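Local coordinates for protein ATP synthase subunit s, mitochondrial (Bos taurus, PDB 3E4G) that regulates mitochondrial ATP synthase, being necessary for its proton conduction and blocking a proton leak through an alternative exit pathway, at residues Arg91-His96 with Glu120-Gly125. The protein carries 1 engineered substitution. Sequence-based numbering, arbitrary orientation. Where two conformers were deposited one is given.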
loop_
_atom_site.group_PDB
_atom_site.type_symbol
_atom_site.label_atom_id
_atom_site.label_comp_id
_atom_site.label_asym_id
_atom_site.label_seq_id
_atom_site.Cartn_x
_atom_site.Cartn_y
_atom_site.Cartn_z
ATOM N N ARG A 91 -0.530 5.521 -0.699
ATOM C CA ARG A 91 -0.048 6.367 0.395
ATOM C C ARG A 91 -0.225 5.570 1.691
ATOM O O ARG A 91 -1.327 5.065 1.967
ATOM C CB ARG A 91 -0.857 7.665 0.449
ATOM C CG ARG A 91 -0.424 8.591 1.487
ATOM C CD ARG A 91 -1.169 9.942 1.179
ATOM N NE ARG A 91 -0.634 10.970 1.940
ATOM C CZ ARG A 91 -1.243 11.259 3.174
ATOM N NH1 ARG A 91 -2.274 10.548 3.540
ATOM N NH2 ARG A 91 -0.852 12.315 3.840
ATOM N N LEU A 92 0.848 5.487 2.442
ATOM C CA LEU A 92 0.880 4.853 3.789
ATOM C C LEU A 92 1.297 5.991 4.744
ATOM O O LEU A 92 2.444 6.469 4.650
ATOM C CB LEU A 92 1.909 3.708 3.833
ATOM C CG LEU A 92 1.707 2.622 2.794
ATOM C CD1 LEU A 92 2.848 1.596 2.840
ATOM C CD2 LEU A 92 0.351 1.961 2.864
ATOM N N CYS A 93 0.400 6.424 5.600
ATOM C CA CYS A 93 0.656 7.566 6.485
ATOM C C CYS A 93 0.186 7.198 7.874
ATOM O O CYS A 93 -0.975 6.831 8.075
ATOM C CB CYS A 93 -0.103 8.801 5.942
ATOM S SG CYS A 93 0.068 10.254 6.973
ATOM N N LYS A 94 1.090 7.291 8.858
ATOM C CA LYS A 94 0.708 7.002 10.255
ATOM C C LYS A 94 0.067 5.597 10.310
ATOM O O LYS A 94 -0.961 5.357 10.947
ATOM C CB LYS A 94 -0.241 8.067 10.811
ATOM C CG LYS A 94 0.414 9.412 10.942
ATOM C CD LYS A 94 -0.516 10.553 11.458
ATOM C CE LYS A 94 -1.464 11.042 10.411
ATOM N NZ LYS A 94 -2.062 12.424 10.789
ATOM N N CYS A 95 0.748 4.646 9.626
ATOM C CA CYS A 95 0.390 3.205 9.679
ATOM C C CYS A 95 1.360 2.588 10.662
ATOM O O CYS A 95 2.490 2.224 10.332
ATOM C CB CYS A 95 0.439 2.544 8.331
ATOM S SG CYS A 95 -0.824 3.119 7.191
ATOM N N HIS A 96 0.963 2.546 11.939
ATOM C CA HIS A 96 1.904 2.222 13.018
ATOM C C HIS A 96 2.329 0.786 13.033
ATOM O O HIS A 96 3.327 0.458 13.700
ATOM C CB HIS A 96 1.358 2.727 14.318
ATOM C CG HIS A 96 1.107 4.236 14.314
ATOM N ND1 HIS A 96 2.033 5.158 13.916
ATOM C CD2 HIS A 96 -0.051 4.903 14.527
ATOM C CE1 HIS A 96 1.473 6.356 13.979
ATOM N NE2 HIS A 96 0.218 6.230 14.375
ATOM N N GLU A 120 3.857 6.971 -1.421
ATOM C CA GLU A 120 4.135 7.965 -0.364
ATOM C C GLU A 120 4.169 7.178 0.967
ATOM O O GLU A 120 3.230 6.410 1.219
ATOM C CB GLU A 120 3.037 9.004 -0.298
ATOM C CG GLU A 120 2.821 9.725 -1.677
ATOM C CD GLU A 120 1.671 10.676 -1.538
ATOM O OE1 GLU A 120 0.518 10.271 -1.404
ATOM O OE2 GLU A 120 1.923 11.899 -1.357
ATOM N N ILE A 121 5.204 7.395 1.747
ATOM C CA ILE A 121 5.344 6.711 3.061
ATOM C C ILE A 121 5.711 7.783 4.060
ATOM O O ILE A 121 6.790 8.396 3.948
ATOM C CB ILE A 121 6.390 5.579 3.000
ATOM C CG1 ILE A 121 6.087 4.603 1.863
ATOM C CG2 ILE A 121 6.393 4.845 4.352
ATOM C CD1 ILE A 121 7.170 3.555 1.664
ATOM N N ILE A 122 4.809 8.019 4.997
ATOM C CA ILE A 122 4.870 9.208 5.884
ATOM C C ILE A 122 4.608 8.737 7.292
ATOM O O ILE A 122 3.560 8.156 7.588
ATOM C CB ILE A 122 3.787 10.229 5.474
ATOM C CG1 ILE A 122 3.952 10.639 3.984
ATOM C CG2 ILE A 122 3.869 11.458 6.414
ATOM C CD1 ILE A 122 2.704 11.144 3.373
ATOM N N SER A 123 5.528 9.064 8.216
ATOM C CA SER A 123 5.237 8.849 9.656
ATOM C C SER A 123 4.836 7.408 9.944
ATOM O O SER A 123 3.929 7.145 10.730
ATOM C CB SER A 123 4.184 9.830 10.147
ATOM O OG SER A 123 4.583 11.186 9.976
ATOM N N CYS A 124 5.551 6.460 9.330
ATOM C CA CYS A 124 5.417 5.013 9.646
ATOM C C CYS A 124 6.683 4.644 10.373
ATOM O O CYS A 124 7.739 4.416 9.748
ATOM C CB CYS A 124 5.219 4.207 8.373
ATOM S SG CYS A 124 3.667 4.577 7.523
ATOM N N GLY A 125 6.645 4.678 11.698
ATOM C CA GLY A 125 7.871 4.714 12.502
ATOM C C GLY A 125 8.731 3.519 12.408
ATOM O O GLY A 125 9.916 3.621 12.722
HETATM O O HOH W 1 0.688 13.036 1.120
HETATM O O HOH W 2 4.739 4.818 13.732
#
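Arg91-Cys93 and Glu120-Ile122 run as parallel strands, their axes 4.7 Å apart, joined by backbone hydrogen bonds from Leu92 N to Glu120 O, Ile122 N to Leu92 O and Lys94 N to Ile122 O (2.9 Å). On the face bearing Arg91 and Cys93, the arginine chain runs out extended, its CG anti to the backbone N (chi1 -178°), and crosses the glutamate side chain obliquely. In this one of two arginine conformers, Glu120 OE1 lies at the guanidinium edge, 3.6 Å from Arg91 NE, a long salt bridge with the two planar groups turned 52° apart. A water bridges the same pair, accepting from Arg91 NE at 2.6 Å and donating to Glu120 OE2, while Arg91 NH1 forms a salt bridge with Asp67 on strand 63-69, the neighbour on the other side. Ile122 adds an apolar neighbour: its CD1 comes within 3.6 Å of Arg91 NE, and its CB and CG2 touch Cys93 SG.

This is the parallel beta ladder of the leucine-rich repeat fold, two neighbouring strands that each run on into a loop. On the other face Leu92 and Ile121 both pack on Leu103 of helix 100-107. Past the strands, Lys94 and Ser123 share left-handed backbone angles, so the two chains turn alike. There Cys124 SG, beside its own backbone N (chi1 -65°), accepts a hydrogen bond from Cys95 N at 3.6 Å and touches Leu92 CB and Cys95 CB. An alanine in place of Cys124 would probably leave Cys95 N without this acceptor and open a gap beside Leu92. Farther along, a second water links His96 ND1, which it meets in the ring plane at 2.7 Å, to Gly125 N.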